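Side-chain contacts in F5/8 type C domain protein (Clostridium perfringens, PDB 7JRM), which probably binds carbohydrate through a carbohydrate-binding module of ZmpB, as part of an O-glycopeptidase customised for recognising and hydrolysing mucins: residues E51-S54 with G55-V59; R113-N116 with E117-V121. All blocks are in the same frame, centred on the assembly; numbering follows the deposited sequence.

Interaction 1: residues E51-S54 with G55-V59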
ATOM      1  N   GLU A  51       0.058   2.720 -19.948  1.00 37.70           N
ATOM      2  CA  GLU A  51       0.238   1.817 -18.820  1.00 39.03           C
ATOM      3  C   GLU A  51      -0.711   2.178 -17.683  1.00 37.13           C
ATOM      4  O   GLU A  51      -1.135   3.329 -17.539  1.00 34.94           O
ATOM      5  CB  GLU A  51       1.682   1.861 -18.320  1.00 42.52           C
ATOM      6  CG  GLU A  51       2.705   1.286 -19.284  1.00 44.34           C
ATOM      7  CD  GLU A  51       3.029  -0.163 -18.999  1.00 50.74           C
ATOM      8  OE1 GLU A  51       2.558  -0.690 -17.969  1.00 55.81           O
ATOM      9  OE2 GLU A  51       3.759  -0.776 -19.805  1.00 57.77           O
ATOM     10  N   GLY A  52      -1.041   1.178 -16.869  1.00 33.66           N
ATOM     11  CA  GLY A  52      -1.933   1.393 -15.743  1.00 28.18           C
ATOM     12  C   GLY A  52      -3.316   1.863 -16.130  1.00 31.84           C
ATOM     13  O   GLY A  52      -3.963   2.576 -15.354  1.00 28.22           O
ATOM     14  N   LYS A  53      -3.791   1.484 -17.313  1.00 27.62           N
ATOM     15  CA  LYS A  53      -5.091   1.924 -17.802  1.00 27.36           C
ATOM     16  C   LYS A  53      -5.808   0.756 -18.457  1.00 26.63           C
ATOM     17  O   LYS A  53      -5.219   0.043 -19.276  1.00 22.14           O
ATOM     18  CB  LYS A  53      -4.945   3.082 -18.797  1.00 26.97           C
ATOM     19  CG  LYS A  53      -6.253   3.518 -19.436  1.00 32.64           C
ATOM     20  CD  LYS A  53      -6.024   4.604 -20.474  1.00 29.66           C
ATOM     21  CE  LYS A  53      -6.857   4.362 -21.720  1.00 32.68           C
ATOM     22  NZ  LYS A  53      -8.310   4.551 -21.459  1.00 33.11           N
ATOM     23  N   SER A  54      -7.073   0.564 -18.096  1.00 21.90           N
ATOM     24  CA  SER A  54      -7.884  -0.490 -18.687  1.00 25.39           C
ATOM     25  C   SER A  54      -8.439  -0.028 -20.028  1.00 22.45           C
ATOM     26  O   SER A  54      -8.953   1.089 -20.145  1.00 21.17           O
ATOM     27  CB  SER A  54      -9.024  -0.878 -17.747  1.00 18.39           C
ATOM     28  OG  SER A  54      -9.825  -1.902 -18.310  1.00 16.09           O
ATOM     29  N   GLY A  55      -8.335  -0.884 -21.034  1.00 28.18           N
ATOM     30  CA  GLY A  55      -8.830  -0.544 -22.351  1.00 20.36           C
ATOM     31  C   GLY A  55      -8.323  -1.524 -23.386  1.00 22.72           C
ATOM     32  O   GLY A  55      -7.618  -2.489 -23.077  1.00 20.59           O
ATOM     33  N   ILE A  56      -8.706  -1.253 -24.631  1.00 20.60           N
ATOM     34  CA  ILE A  56      -8.292  -2.045 -25.785  1.00 19.23           C
ATOM     35  C   ILE A  56      -7.455  -1.138 -26.674  1.00 21.63           C
ATOM     36  O   ILE A  56      -7.983  -0.216 -27.308  1.00 18.13           O
ATOM     37  CB  ILE A  56      -9.491  -2.622 -26.549  1.00 21.52           C
ATOM     38  CG1 ILE A  56     -10.371  -3.445 -25.605  1.00 21.52           C
ATOM     39  CG2 ILE A  56      -9.019  -3.473 -27.718  1.00 22.53           C
ATOM     40  CD1 ILE A  56     -11.768  -3.684 -26.122  1.00 21.55           C
ATOM     41  N   PHE A  57      -6.152  -1.397 -26.724  1.00 22.71           N
ATOM     42  CA  PHE A  57      -5.200  -0.541 -27.414  1.00 22.81           C
ATOM     43  C   PHE A  57      -4.703  -1.211 -28.688  1.00 23.49           C
ATOM     44  O   PHE A  57      -4.595  -2.437 -28.763  1.00 20.62           O
ATOM     45  CB  PHE A  57      -4.011  -0.208 -26.506  1.00 25.08           C
ATOM     46  CG  PHE A  57      -4.408   0.200 -25.115  1.00 27.90           C
ATOM     47  CD1 PHE A  57      -4.719   1.519 -24.828  1.00 27.39           C
ATOM     48  CD2 PHE A  57      -4.474  -0.736 -24.096  1.00 22.68           C
ATOM     49  CE1 PHE A  57      -5.085   1.897 -23.550  1.00 30.16           C
ATOM     50  CE2 PHE A  57      -4.840  -0.365 -22.817  1.00 24.57           C
ATOM     51  CZ  PHE A  57      -5.146   0.953 -22.544  1.00 25.49           C
ATOM     52  N   THR A  58      -4.399  -0.389 -29.689  1.00 18.08           N
ATOM     53  CA  THR A  58      -3.914  -0.852 -30.982  1.00 20.41           C
ATOM     54  C   THR A  58      -2.426  -0.554 -31.100  1.00 28.92           C
ATOM     55  O   THR A  58      -1.987   0.559 -30.789  1.00 27.28           O
ATOM     56  CB  THR A  58      -4.677  -0.178 -32.126  1.00 28.51           C
ATOM     57  OG1 THR A  58      -6.072  -0.493 -32.025  1.00 23.29           O
ATOM     58  CG2 THR A  58      -4.152  -0.650 -33.475  1.00 29.13           C
ATOM     59  N   VAL A  59      -1.653  -1.547 -31.540  1.00 24.39           N
ATOM     60  CA  VAL A  59      -0.216  -1.403 -31.737  1.00 30.05           C
ATOM     61  C   VAL A  59       0.131  -1.895 -33.136  1.00 32.98           C
ATOM     62  O   VAL A  59      -0.333  -2.962 -33.556  1.00 26.47           O
ATOM     63  CB  VAL A  59       0.595  -2.178 -30.679  1.00 30.10           C
ATOM     64  CG1 VAL A  59       2.073  -1.834 -30.792  1.00 30.75           C
ATOM     65  CG2 VAL A  59       0.081  -1.879 -29.279  1.00 28.55           C
TER

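Interaction 2: residues R113-N116 with E117-V121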
ATOM      1  N   ARG A 113      -8.648 -31.217 -21.895  1.00 12.36           N
ATOM      2  CA  ARG A 113      -7.207 -31.373 -22.031  1.00 16.65           C
ATOM      3  C   ARG A 113      -6.786 -31.005 -23.444  1.00 18.69           C
ATOM      4  O   ARG A 113      -7.333 -31.532 -24.417  1.00 16.28           O
ATOM      5  CB  ARG A 113      -6.776 -32.809 -21.705  1.00 19.34           C
ATOM      6  CG  ARG A 113      -6.936 -33.178 -20.238  1.00 18.22           C
ATOM      7  CD  ARG A 113      -6.715 -34.664 -20.002  1.00 23.03           C
ATOM      8  NE  ARG A 113      -7.620 -35.494 -20.792  1.00 23.65           N
ATOM      9  CZ  ARG A 113      -7.235 -36.547 -21.506  1.00 25.63           C
ATOM     10  NH1 ARG A 113      -5.957 -36.902 -21.532  1.00 25.31           N
ATOM     11  NH2 ARG A 113      -8.126 -37.245 -22.195  1.00 21.41           N
ATOM     12  N   LEU A 114      -5.811 -30.105 -23.550  1.00 16.47           N
ATOM     13  CA  LEU A 114      -5.267 -29.669 -24.826  1.00 20.97           C
ATOM     14  C   LEU A 114      -3.756 -29.856 -24.818  1.00 19.31           C
ATOM     15  O   LEU A 114      -3.152 -30.188 -23.794  1.00 18.75           O
ATOM     16  CB  LEU A 114      -5.626 -28.206 -25.119  1.00 14.85           C
ATOM     17  CG  LEU A 114      -7.115 -27.898 -25.285  1.00 17.82           C
ATOM     18  CD1 LEU A 114      -7.324 -26.433 -25.637  1.00 12.98           C
ATOM     19  CD2 LEU A 114      -7.734 -28.802 -26.338  1.00 14.79           C
ATOM     20  N   LEU A 115      -3.144 -29.635 -25.977  1.00 20.16           N
ATOM     21  CA  LEU A 115      -1.709 -29.809 -26.152  1.00 19.29           C
ATOM     22  C   LEU A 115      -1.001 -28.461 -26.096  1.00 20.23           C
ATOM     23  O   LEU A 115      -1.461 -27.480 -26.688  1.00 21.83           O
ATOM     24  CB  LEU A 115      -1.405 -30.505 -27.481  1.00 20.86           C
ATOM     25  CG  LEU A 115       0.056 -30.870 -27.752  1.00 22.42           C
ATOM     26  CD1 LEU A 115       0.482 -32.049 -26.892  1.00 28.27           C
ATOM     27  CD2 LEU A 115       0.268 -31.173 -29.227  1.00 24.66           C
ATOM     28  N   ASN A 116       0.118 -28.421 -25.380  1.00 22.67           N
ATOM     29  CA  ASN A 116       0.922 -27.215 -25.265  1.00 23.31           C
ATOM     30  C   ASN A 116       1.991 -27.179 -26.353  1.00 25.51           C
ATOM     31  O   ASN A 116       2.185 -28.134 -27.109  1.00 26.23           O
ATOM     32  CB  ASN A 116       1.567 -27.130 -23.881  1.00 23.87           C
ATOM     33  CG  ASN A 116       0.571 -26.775 -22.794  1.00 22.90           C
ATOM     34  OD1 ASN A 116      -0.323 -25.956 -23.001  1.00 21.92           O
ATOM     35  ND2 ASN A 116       0.723 -27.392 -21.628  1.00 21.74           N
ATOM     36  N   GLU A 117       2.698 -26.048 -26.425  1.00 28.39           N
ATOM     37  CA  GLU A 117       3.744 -25.893 -27.430  1.00 32.05           C
ATOM     38  C   GLU A 117       4.908 -26.847 -27.189  1.00 32.32           C
ATOM     39  O   GLU A 117       5.537 -27.306 -28.149  1.00 33.20           O
ATOM     40  CB  GLU A 117       4.240 -24.448 -27.455  1.00 33.28           C
ATOM     41  CG  GLU A 117       4.840 -24.022 -28.786  1.00 36.53           C
ATOM     42  CD  GLU A 117       3.817 -23.993 -29.903  1.00 46.29           C
ATOM     43  OE1 GLU A 117       2.682 -23.531 -29.661  1.00 40.45           O
ATOM     44  OE2 GLU A 117       4.147 -24.432 -31.025  1.00 53.70           O
ATOM     45  N   ASP A 118       5.207 -27.157 -25.928  1.00 32.20           N
ATOM     46  CA  ASP A 118       6.287 -28.071 -25.583  1.00 30.50           C
ATOM     47  C   ASP A 118       5.829 -29.525 -25.518  1.00 31.70           C
ATOM     48  O   ASP A 118       6.493 -30.345 -24.874  1.00 31.98           O
ATOM     49  CB  ASP A 118       6.926 -27.657 -24.255  1.00 32.79           C
ATOM     50  CG  ASP A 118       5.933 -27.633 -23.106  1.00 33.91           C
ATOM     51  OD1 ASP A 118       4.725 -27.845 -23.347  1.00 34.10           O
ATOM     52  OD2 ASP A 118       6.363 -27.401 -21.957  1.00 29.89           O
ATOM     53  N   ASN A 119       4.708 -29.853 -26.162  1.00 31.15           N
ATOM     54  CA  ASN A 119       4.114 -31.184 -26.260  1.00 30.40           C
ATOM     55  C   ASN A 119       3.558 -31.698 -24.937  1.00 34.35           C
ATOM     56  O   ASN A 119       3.070 -32.834 -24.892  1.00 32.13           O
ATOM     57  CB  ASN A 119       5.093 -32.225 -26.825  1.00 33.03           C
ATOM     58  CG  ASN A 119       4.739 -32.646 -28.236  1.00 40.37           C
ATOM     59  OD1 ASN A 119       4.182 -31.865 -29.008  1.00 42.12           O
ATOM     60  ND2 ASN A 119       5.058 -33.888 -28.581  1.00 42.89           N
ATOM     61  N   SER A 120       3.612 -30.916 -23.864  1.00 34.38           N
ATOM     62  CA  SER A 120       2.940 -31.311 -22.638  1.00 31.50           C
ATOM     63  C   SER A 120       1.441 -31.053 -22.761  1.00 26.95           C
ATOM     64  O   SER A 120       0.981 -30.314 -23.635  1.00 25.39           O
ATOM     65  CB  SER A 120       3.511 -30.560 -21.434  1.00 25.87           C
ATOM     66  OG  SER A 120       3.266 -29.168 -21.533  1.00 30.79           O
ATOM     67  N   VAL A 121       0.676 -31.677 -21.871  1.00 27.50           N
ATOM     68  CA  VAL A 121      -0.780 -31.593 -21.888  1.00 21.95           C
ATOM     69  C   VAL A 121      -1.225 -30.564 -20.860  1.00 22.07           C
ATOM     70  O   VAL A 121      -0.781 -30.596 -19.706  1.00 23.41           O
ATOM     71  CB  VAL A 121      -1.420 -32.964 -21.611  1.00 23.90           C
ATOM     72  CG1 VAL A 121      -2.925 -32.824 -21.423  1.00 21.51           C
ATOM     73  CG2 VAL A 121      -1.107 -33.933 -22.741  1.00 22.95           C
TER

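Interaction 1: residues E51-S54 with G55-V59
K53 and F57 are brought together by two different first torsions: CG of K53 lies anti to the backbone N (chi1 175°), while CG of F57 stands anti to its carbonyl carbon (chi1 -46°) and sends the ring back toward the loop that precedes the strand. Bends further out in the lysine carry its chain past the ring, which it crosses obliquely. The closest side-chain approach is from CE of K53 to CE1 of F57, 3.5 Å, so it is the aliphatic part of the lysine that does the touching. A second approach comes from the backbone. The carbonyl O of K53 meets the ring at its edge and close to its plane, 3.4 Å from CZ of F57 and 3.6 Å from CE2 of F57. There the C-H rim of the phenyl group faces the oxygen, an arrangement that may be mildly favourable electrostatically, though it is not a hydrogen bond. Between these residues the chain passes through the buried G55, whose backbone is almost fully extended. S54 turns its OG elsewhere, to hydrogen bonds with the backbone of V79 and A227. The buried ring of F57 also packs edge-to-face with F49 and touches V79. Backbone bonds from G55, F57 and V59 to V79, I77 and R75 tie the segment to strand 70-79. The worked example is a loop residue packed against a buried aromatic of strand 55-64, which runs between strands 43-47 and 70-79 in the sheet of a bacterial Ig-like domain.

Interaction 2: residues R113-N116 with E117-V121
R113 begins the contact through its aliphatic base: its CB lies 3.9 Å from CG1 of V121, and the two side chains cross at a slant. At L114 the backbone takes over, its O receiving a CA-H...O contact from V121 (CA to O 3.4 Å), while its side chain turns to D217 and A219 on strand 215-224. L115 forms an antiparallel, non-hydrogen-bonded pair with V121; its side chain runs alongside that of N119, with CD1 of L115 3.4 Å from O of N119. N116 is gripped at several points. Its N donates to O of S120 (2.7 Å, 161°), and its O accepts a hydrogen bond from the backbone N of N119. The side-chain ND2 of N116 reaches OG of S120 at 3.1 Å, nearly straight (167°) and within the amide plane; E122 takes another bond from ND2, and K187 holds OD1. Set between its backbone N and carbonyl carbon (chi1 64°), S120 OG also donates to OD1 of D118 at 2.7 Å. With a type I turn over N116-N119, N119 at positive phi and S120 closing back on N116, the arrangement is the classic 3:5 beta hairpin with a G1 bulge, here joining strands 112-115 and 121-124 in the NPCBM domain.

How the interactions relate
Both are local contacts within one continuous run of chain, yet one packs a loop against a strand residue and the other reverses the chain. Interaction 1 relies on a buried ring on strand 55-64, with no hydrogen bond across its segments; its polar ties go to neighbouring strands and loops. Interaction 2 is a hairpin tip whose turn residues are largely exposed, and there hydrogen bonds between its own atoms, side chain as well as backbone, link the two segments. They share no secondary-structure element: residues 51-59 belong to the Ig-like domain, 113-121 to the NPCBM domain. Their centres lie about 30 Å apart, and their nearest atoms about 21 Å, without touching.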